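Local atomic coordinates of 4-hydroxybenzoyl-CoA thioesterase (Pseudomonas sp. CBS3, PDB entry 1BVQ), a protein that hydrolyses 4-hydroxybenzoyl-CoA to 4-hydroxybenzoate and CoA, the last step in the conversion of 4-chlorobenzoate to 4-hydroxybenzoate. Residues R3-Q8 and R36-K41; G58-S63 and I116-M121; C64-V69 and L109-D114. All blocks are in the same frame, centred on the assembly; numbering follows the deposited sequence.

The three contacts lie on one curled antiparallel sheet with helix 25-42 packed against it, the hotdog fold. Contact 1 joins an outer strand of the sheet to the C-terminal part of that helix. Contacts 2 and 3 are successive parts of the pairing between strands 56-68 and 107-123, with centres about 19 Å apart. Contact 2 holds the substrate-binding residues Thr59, Pro60 and Ile61. It touches contact 1, where Phe39 CZ lies 4.2 Å from Phe119 CZ. The nearest atoms of contacts 1 and 3 are about 11 Å apart. In contact 3 the Phe68 side chain is about 11 Å from that of the active-site residue Asp17. Contacts 2 and 3 both touch the third subunit.

Contact 1 of 3, residues R3-Q8 and R36-K41; sequences RSITMQ and RNYFIK
Strand 4-8 and helix 36-41 pass with their axes 8.6 Å apart, at 123° between their N-to-C directions. Ile5 faces Tyr38 most closely, with their CA atoms 5.9 Å apart. Ile5 points toward the helix and packs against Asn37, Tyr38 and Lys41. Its CG1 lies 3.6 Å from Tyr38 CD1, oblique to the ring, and the two side chains cross at about a right angle. The CD1 end of Ile5 presses on Lys41 CB at 3.3 Å, which is tight for two carbons. The other branch, Ile5 CG2, meets Asn37 ND2 at 3.6 Å.

This is the helix-on-sheet packing of the hotdog fold. Strand 4-10 pairs with strand 77-87 through backbone bonds of Ile5 to Thr82 and Met7 to Ile80, and Tyr38 also packs on Ile84.

Tyr38 holds CG anti to its backbone N (chi1 177°), which sends its ring out from the helix to the chain at Arg3. Its OH donates to Arg3 O, which lies at the ring edge; the position of that oxygen is less certain. Further along, Met7 SD rests against Asn37 CB at 4.0 Å. One water bridges the two segments. It donates to Thr6 O at 2.5 Å and accepts from Asn37 ND2 and from Lys41 NZ, tying both polar ends to the strand backbone.

Contact 2 of 3, residues G58-S63 and I116-M121; sequences GTPIVS and IRVFAM
A classic beta bulge and an irregular stretch through Thr59 and Pro60 shape this part of the substrate site, where Thr59, Pro60 and Ile61 are binding residues. Val62 and Ser63 both face Ile116. Val62 N donates to Ile116 O at 2.8 Å, and Ser63 N gives the same oxygen a second bond, though its position is less sure. Beyond the bulge, Ile61 and Arg117 form an antiparallel non-hydrogen-bonded pair. Val118 N then bonds to Pro60 O at 3.2 Å.

The Arg117 side chain crosses that of Thr59 at about a right angle. Its chain is extended from CG to NE, and Arg117 NH1 donates to Thr59 O at 2.7 Å. The acceptor lies 4° out of the guanidinium plane, and the bond is close to straight at the oxygen (C=O...N 160°). Ile61 CB sits over one face of the guanidinium. NE and NH2 make salt bridges to Glu115 and Asp32. Three acceptors, Thr59 O, Glu115 and Asp32, probably limit the rotation of this flat end.

The two strands belong to the curled hotdog sheet, which runs on through Ser63 into the third subunit. A CH-pi contact sets Thr59 CG2 over the face of the Phe119 ring, 3.7 Å from its centroid. The methyl stands anti to the carbonyl carbon of Thr59, with OG1 turned between N and C (chi1 58°). Phe119 also meets the rings of Phe92 and Tyr136. Pro60 CD lies 3.6 Å from Ala120 CB. Val62 CG2 touches Ile116 CG2 at 3.6 Å.

Contact 3 of 3, residues C64-V69 and L109-D114; sequences CNASFV and LVMRAD
Backbone hydrogen bonds carry most of the contact between Asn65, Ser67 and their partners Asp114 and Arg112. The strands run antiparallel, 171° between their directions, with axes 4.5 Å apart. Asn65 and Asp114 form one hydrogen-bonded pair: Asn65 N gives to Asp114 O at 2.7 Å, and Asp114 N to Asn65 O at 2.6 Å. Ser67 and Arg112 form the next, with Ser67 N to Arg112 O at 3.0 Å and the return bond from Arg112 N to Ser67 O. At the end, Val69 N bonds to Val110 O at 3.1 Å, but the donor stands above the carbonyl plane.

Apolar contacts gather on the face of Ala66, Phe68, Met111 and Ala113. Ala66 CB and Ala113 CB lie 4.0 Å apart in a non-hydrogen-bonded pair. Phe68 and Met111 lie side by side and point the same way. Met111 SD is 4.9 Å from the Phe68 ring centroid and oblique to the ring, a Met-aromatic contact. In Met111, chi1 165° turns CG away from the strand's own N and lays it beside the ring; the place of the methyl end is doubtful. At the end of the ladder Val69 CG2 also touches Leu109 CD2 at 3.8 Å.

Polar groups line the other face. Asp114 points there, and its OD1 makes a salt bridge with Arg95.

Cys64, Ala66 and Ser67 also pair with a strand of the third subunit. Here the strand has a partner on both edges, so the sheet is continuous across the interface. Its faces differ: Met111 and Ala113 pack on helix 25-42, Phe68 meets Ile61 of the third subunit, and the polar side chains of Asn65, Ser67, Arg112 and Asp114 take the other face.

Contact 1 of 3, residues R3-Q8 and R36-K41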
# COMPACT_ATOMS: atom_id res chain seq x y z
N ARG A 3 29.38 6.54 2.37
CA ARG A 3 29.14 5.59 1.31
C ARG A 3 28.07 4.60 1.74
O ARG A 3 27.29 4.12 0.91
CB ARG A 3 30.40 4.99 0.67
CG ARG A 3 30.35 3.47 0.54
CD ARG A 3 31.40 2.82 1.43
NE ARG A 3 30.88 2.11 2.60
CZ ARG A 3 30.89 0.77 2.75
NH1 ARG A 3 31.38 -0.06 1.81
NH2 ARG A 3 30.38 0.24 3.87
N SER A 4 28.08 4.30 3.07
CA SER A 4 27.12 3.38 3.69
C SER A 4 26.14 4.13 4.62
O SER A 4 26.53 4.66 5.65
CB SER A 4 27.67 2.04 4.18
OG SER A 4 26.62 1.21 4.66
N ILE A 5 24.86 4.19 4.23
CA ILE A 5 23.83 4.90 4.99
C ILE A 5 22.81 3.99 5.70
O ILE A 5 22.29 3.03 5.12
CB ILE A 5 23.22 5.99 4.12
CG1 ILE A 5 24.39 6.86 3.68
CG2 ILE A 5 22.14 6.80 4.85
CD1 ILE A 5 24.09 8.34 3.63
N THR A 6 22.56 4.32 6.97
CA THR A 6 21.63 3.55 7.78
C THR A 6 20.31 4.19 8.04
O THR A 6 20.20 5.36 8.37
CB THR A 6 22.18 2.96 9.09
OG1 THR A 6 23.39 2.26 8.83
CG2 THR A 6 21.13 1.97 9.64
N MET A 7 19.31 3.36 7.88
CA MET A 7 17.95 3.76 8.08
C MET A 7 17.12 2.73 8.86
O MET A 7 17.20 1.52 8.64
CB MET A 7 17.33 4.01 6.68
CG MET A 7 16.10 4.83 6.84
SD MET A 7 15.12 5.00 5.36
CE MET A 7 14.28 3.40 5.14
N GLN A 8 16.30 3.24 9.78
CA GLN A 8 15.42 2.43 10.61
C GLN A 8 13.98 2.51 10.15
O GLN A 8 13.45 3.50 9.62
CB GLN A 8 15.36 2.86 12.09
CG GLN A 8 16.31 2.12 13.03
CD GLN A 8 16.58 2.95 14.28
OE1 GLN A 8 17.76 3.24 14.57
NE2 GLN A 8 15.52 3.40 14.95
N ARG A 36 16.31 6.45 -1.75
CA ARG A 36 16.12 7.89 -1.81
C ARG A 36 16.78 8.56 -0.61
O ARG A 36 17.42 9.60 -0.74
CB ARG A 36 14.62 8.16 -2.05
CG ARG A 36 14.22 9.51 -2.64
CD ARG A 36 12.73 9.83 -2.44
NE ARG A 36 12.34 10.06 -1.01
CZ ARG A 36 12.33 11.25 -0.35
NH1 ARG A 36 12.68 12.41 -0.93
NH2 ARG A 36 11.94 11.27 0.94
N ASN A 37 16.63 7.96 0.55
CA ASN A 37 17.21 8.50 1.75
C ASN A 37 18.72 8.55 1.62
O ASN A 37 19.34 9.45 2.19
CB ASN A 37 16.91 7.62 2.99
CG ASN A 37 17.60 8.16 4.24
OD1 ASN A 37 17.22 9.23 4.67
ND2 ASN A 37 18.58 7.45 4.87
N TYR A 38 19.31 7.61 0.88
CA TYR A 38 20.78 7.60 0.68
C TYR A 38 21.33 8.89 -0.03
O TYR A 38 22.30 9.55 0.37
CB TYR A 38 21.14 6.37 -0.15
CG TYR A 38 22.61 6.24 -0.50
CD1 TYR A 38 23.45 5.61 0.42
CD2 TYR A 38 23.16 6.73 -1.70
CE1 TYR A 38 24.82 5.45 0.18
CE2 TYR A 38 24.54 6.58 -1.97
CZ TYR A 38 25.36 5.95 -1.02
OH TYR A 38 26.71 5.75 -1.20
N PHE A 39 20.73 9.27 -1.13
CA PHE A 39 21.20 10.46 -1.83
C PHE A 39 21.00 11.73 -1.03
O PHE A 39 21.82 12.64 -0.99
CB PHE A 39 20.31 10.51 -3.01
CG PHE A 39 20.70 9.38 -3.96
CD1 PHE A 39 22.03 9.26 -4.35
CD2 PHE A 39 19.77 8.48 -4.45
CE1 PHE A 39 22.42 8.26 -5.24
CE2 PHE A 39 20.13 7.45 -5.33
CZ PHE A 39 21.46 7.36 -5.71
N ILE A 40 19.86 11.81 -0.39
CA ILE A 40 19.57 12.97 0.41
C ILE A 40 20.60 13.07 1.50
O ILE A 40 21.19 14.12 1.69
CB ILE A 40 18.16 12.98 0.95
CG1 ILE A 40 17.22 12.94 -0.23
CG2 ILE A 40 17.95 14.25 1.74
CD1 ILE A 40 16.08 13.94 -0.14
N LYS A 41 20.83 11.97 2.21
CA LYS A 41 21.82 11.95 3.29
C LYS A 41 23.23 12.21 2.77
O LYS A 41 24.13 12.59 3.54
CB LYS A 41 21.82 10.69 4.15
CG LYS A 41 20.62 10.57 5.04
CD LYS A 41 20.50 11.65 6.12
CE LYS A 41 19.07 11.75 6.73
NZ LYS A 41 18.79 10.78 7.81
O HOH W 1 19.34 7.65 7.81

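Contact 2 of 3, residues G58-S63 and I116-M121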
# COMPACT_ATOMS: atom_id res chain seq x y z
N GLY A 58 14.35 11.51 -10.89
CA GLY A 58 14.64 10.52 -9.87
C GLY A 58 15.49 9.38 -10.41
O GLY A 58 16.21 9.59 -11.39
N THR A 59 15.40 8.19 -9.77
CA THR A 59 16.15 7.00 -10.16
C THR A 59 15.36 5.70 -10.25
O THR A 59 15.43 4.84 -9.36
CB THR A 59 17.35 6.70 -9.29
OG1 THR A 59 16.90 6.54 -7.96
CG2 THR A 59 18.34 7.83 -9.36
N PRO A 60 14.61 5.56 -11.34
CA PRO A 60 13.81 4.38 -11.58
C PRO A 60 14.63 3.11 -11.51
O PRO A 60 15.83 3.05 -11.77
CB PRO A 60 13.37 4.43 -13.05
CG PRO A 60 14.11 5.58 -13.68
CD PRO A 60 14.64 6.44 -12.54
N ILE A 61 13.95 2.05 -11.17
CA ILE A 61 14.63 0.79 -11.07
C ILE A 61 14.60 0.02 -12.40
O ILE A 61 13.61 -0.02 -13.13
CB ILE A 61 14.06 0.21 -9.78
CG1 ILE A 61 14.87 -0.89 -9.23
CG2 ILE A 61 12.61 -0.17 -9.93
CD1 ILE A 61 15.14 -1.97 -10.30
N VAL A 62 15.73 -0.60 -12.72
CA VAL A 62 15.85 -1.38 -13.97
C VAL A 62 15.96 -2.89 -13.68
O VAL A 62 15.54 -3.75 -14.43
CB VAL A 62 16.88 -0.86 -15.03
CG1 VAL A 62 16.98 0.67 -15.07
CG2 VAL A 62 18.28 -1.34 -14.82
N SER A 63 16.51 -3.19 -12.54
CA SER A 63 16.64 -4.56 -12.20
C SER A 63 16.89 -4.70 -10.73
O SER A 63 17.25 -3.76 -10.04
CB SER A 63 18.02 -4.90 -12.76
OG SER A 63 18.00 -6.08 -13.41
N ILE A 116 19.43 -2.27 -9.29
CA ILE A 116 20.10 -1.59 -10.35
C ILE A 116 19.17 -0.45 -10.77
O ILE A 116 18.06 -0.69 -11.25
CB ILE A 116 20.49 -2.47 -11.55
CG1 ILE A 116 21.53 -3.49 -11.14
CG2 ILE A 116 21.15 -1.65 -12.70
CD1 ILE A 116 21.92 -4.32 -12.41
N ARG A 117 19.63 0.78 -10.57
CA ARG A 117 18.84 1.96 -10.91
C ARG A 117 19.58 2.93 -11.83
O ARG A 117 20.77 2.79 -12.09
CB ARG A 117 18.65 2.69 -9.66
CG ARG A 117 17.64 1.98 -8.76
CD ARG A 117 17.63 2.74 -7.47
NE ARG A 117 16.69 2.21 -6.49
CZ ARG A 117 15.41 2.56 -6.37
NH1 ARG A 117 14.83 3.45 -7.17
NH2 ARG A 117 14.66 2.00 -5.38
N VAL A 118 18.84 3.91 -12.33
CA VAL A 118 19.39 4.93 -13.23
C VAL A 118 18.78 6.29 -12.96
O VAL A 118 17.65 6.43 -12.48
CB VAL A 118 19.07 4.70 -14.71
CG1 VAL A 118 19.79 3.54 -15.35
CG2 VAL A 118 17.59 4.73 -15.07
N PHE A 119 19.58 7.30 -13.30
CA PHE A 119 19.16 8.66 -13.14
C PHE A 119 18.29 8.84 -14.35
O PHE A 119 18.65 8.37 -15.42
CB PHE A 119 20.33 9.64 -13.19
CG PHE A 119 20.86 9.68 -11.81
CD1 PHE A 119 20.21 10.45 -10.85
CD2 PHE A 119 21.95 8.90 -11.43
CE1 PHE A 119 20.69 10.47 -9.54
CE2 PHE A 119 22.46 8.92 -10.13
CZ PHE A 119 21.81 9.71 -9.19
N ALA A 120 17.17 9.50 -14.22
CA ALA A 120 16.34 9.65 -15.41
C ALA A 120 15.64 10.98 -15.56
O ALA A 120 15.49 11.76 -14.62
CB ALA A 120 15.24 8.61 -15.40
N MET A 121 15.19 11.23 -16.77
CA MET A 121 14.50 12.45 -17.04
C MET A 121 13.35 12.17 -17.95
O MET A 121 13.29 11.12 -18.60
CB MET A 121 15.41 13.40 -17.84
CG MET A 121 16.87 13.38 -17.43
SD MET A 121 17.70 15.00 -17.66
CE MET A 121 16.65 15.71 -18.97

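Contact 3 of 3, residues C64-V69 and L109-D114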
# COMPACT_ATOMS: atom_id res chain seq x y z
N CYS A 64 16.71 -5.91 -10.23
CA CYS A 64 16.96 -6.07 -8.83
C CYS A 64 17.01 -7.54 -8.44
O CYS A 64 16.39 -8.39 -9.03
CB CYS A 64 15.94 -5.26 -8.12
SG CYS A 64 14.34 -5.98 -8.51
N ASN A 65 17.78 -7.84 -7.44
CA ASN A 65 17.87 -9.20 -7.01
C ASN A 65 17.81 -9.12 -5.50
O ASN A 65 18.56 -8.32 -4.95
CB ASN A 65 19.21 -9.76 -7.52
CG ASN A 65 19.85 -10.78 -6.61
OD1 ASN A 65 20.48 -10.40 -5.60
ND2 ASN A 65 19.68 -12.05 -6.96
N ALA A 66 16.92 -9.94 -4.88
CA ALA A 66 16.72 -9.99 -3.44
C ALA A 66 16.66 -11.42 -2.94
O ALA A 66 16.22 -12.32 -3.64
CB ALA A 66 15.38 -9.41 -3.08
N SER A 67 17.10 -11.66 -1.78
CA SER A 67 17.07 -12.93 -1.05
C SER A 67 16.55 -12.63 0.34
O SER A 67 17.02 -11.70 1.00
CB SER A 67 18.52 -13.51 -0.99
OG SER A 67 18.53 -14.90 -1.28
N PHE A 68 15.57 -13.40 0.77
CA PHE A 68 15.00 -13.23 2.12
C PHE A 68 15.44 -14.43 2.91
O PHE A 68 15.23 -15.59 2.52
CB PHE A 68 13.45 -13.12 2.07
CG PHE A 68 12.93 -12.10 1.04
CD1 PHE A 68 12.89 -12.43 -0.32
CD2 PHE A 68 12.48 -10.83 1.46
CE1 PHE A 68 12.41 -11.52 -1.26
CE2 PHE A 68 12.00 -9.91 0.50
CZ PHE A 68 11.96 -10.26 -0.85
N VAL A 69 16.06 -14.18 4.01
CA VAL A 69 16.52 -15.29 4.72
C VAL A 69 15.75 -15.58 5.94
O VAL A 69 15.68 -16.72 6.31
CB VAL A 69 17.97 -15.20 5.15
CG1 VAL A 69 18.89 -15.85 4.11
CG2 VAL A 69 18.45 -13.78 5.36
N LEU A 109 19.76 -11.24 10.15
CA LEU A 109 19.72 -10.59 8.85
C LEU A 109 18.40 -11.02 8.23
O LEU A 109 18.00 -12.20 8.32
CB LEU A 109 20.97 -11.00 8.00
CG LEU A 109 20.84 -10.78 6.48
CD1 LEU A 109 21.33 -9.40 6.08
CD2 LEU A 109 21.69 -11.79 5.67
N VAL A 110 17.64 -10.05 7.75
CA VAL A 110 16.36 -10.39 7.20
C VAL A 110 16.34 -10.49 5.73
O VAL A 110 15.68 -11.36 5.18
CB VAL A 110 15.33 -9.38 7.66
CG1 VAL A 110 14.19 -9.45 6.66
CG2 VAL A 110 14.81 -9.91 8.99
N MET A 111 17.07 -9.58 5.10
CA MET A 111 17.08 -9.61 3.67
C MET A 111 18.25 -8.84 3.09
O MET A 111 18.84 -7.97 3.74
CB MET A 111 15.75 -8.99 3.19
CG MET A 111 15.75 -8.62 1.75
SD MET A 111 14.73 -7.16 1.61
CE MET A 111 13.97 -7.68 0.07
N ARG A 112 18.56 -9.20 1.86
CA ARG A 112 19.63 -8.58 1.12
C ARG A 112 19.09 -8.33 -0.25
O ARG A 112 18.34 -9.17 -0.76
CB ARG A 112 20.84 -9.50 1.05
CG ARG A 112 21.69 -9.49 2.32
CD ARG A 112 22.98 -8.71 2.17
NE ARG A 112 23.95 -9.13 3.18
CZ ARG A 112 25.25 -9.35 2.96
NH1 ARG A 112 25.80 -9.18 1.74
NH2 ARG A 112 26.01 -9.75 4.01
N ALA A 113 19.44 -7.20 -0.84
CA ALA A 113 18.93 -6.91 -2.18
C ALA A 113 19.84 -5.97 -2.93
O ALA A 113 20.43 -5.05 -2.37
CB ALA A 113 17.57 -6.21 -2.09
N ASP A 114 19.94 -6.22 -4.21
CA ASP A 114 20.75 -5.40 -5.06
C ASP A 114 19.77 -4.79 -6.05
O ASP A 114 19.04 -5.51 -6.75
CB ASP A 114 21.80 -6.23 -5.82
CG ASP A 114 23.08 -6.56 -5.16
OD1 ASP A 114 23.36 -5.89 -4.12
OD2 ASP A 114 23.80 -7.38 -5.62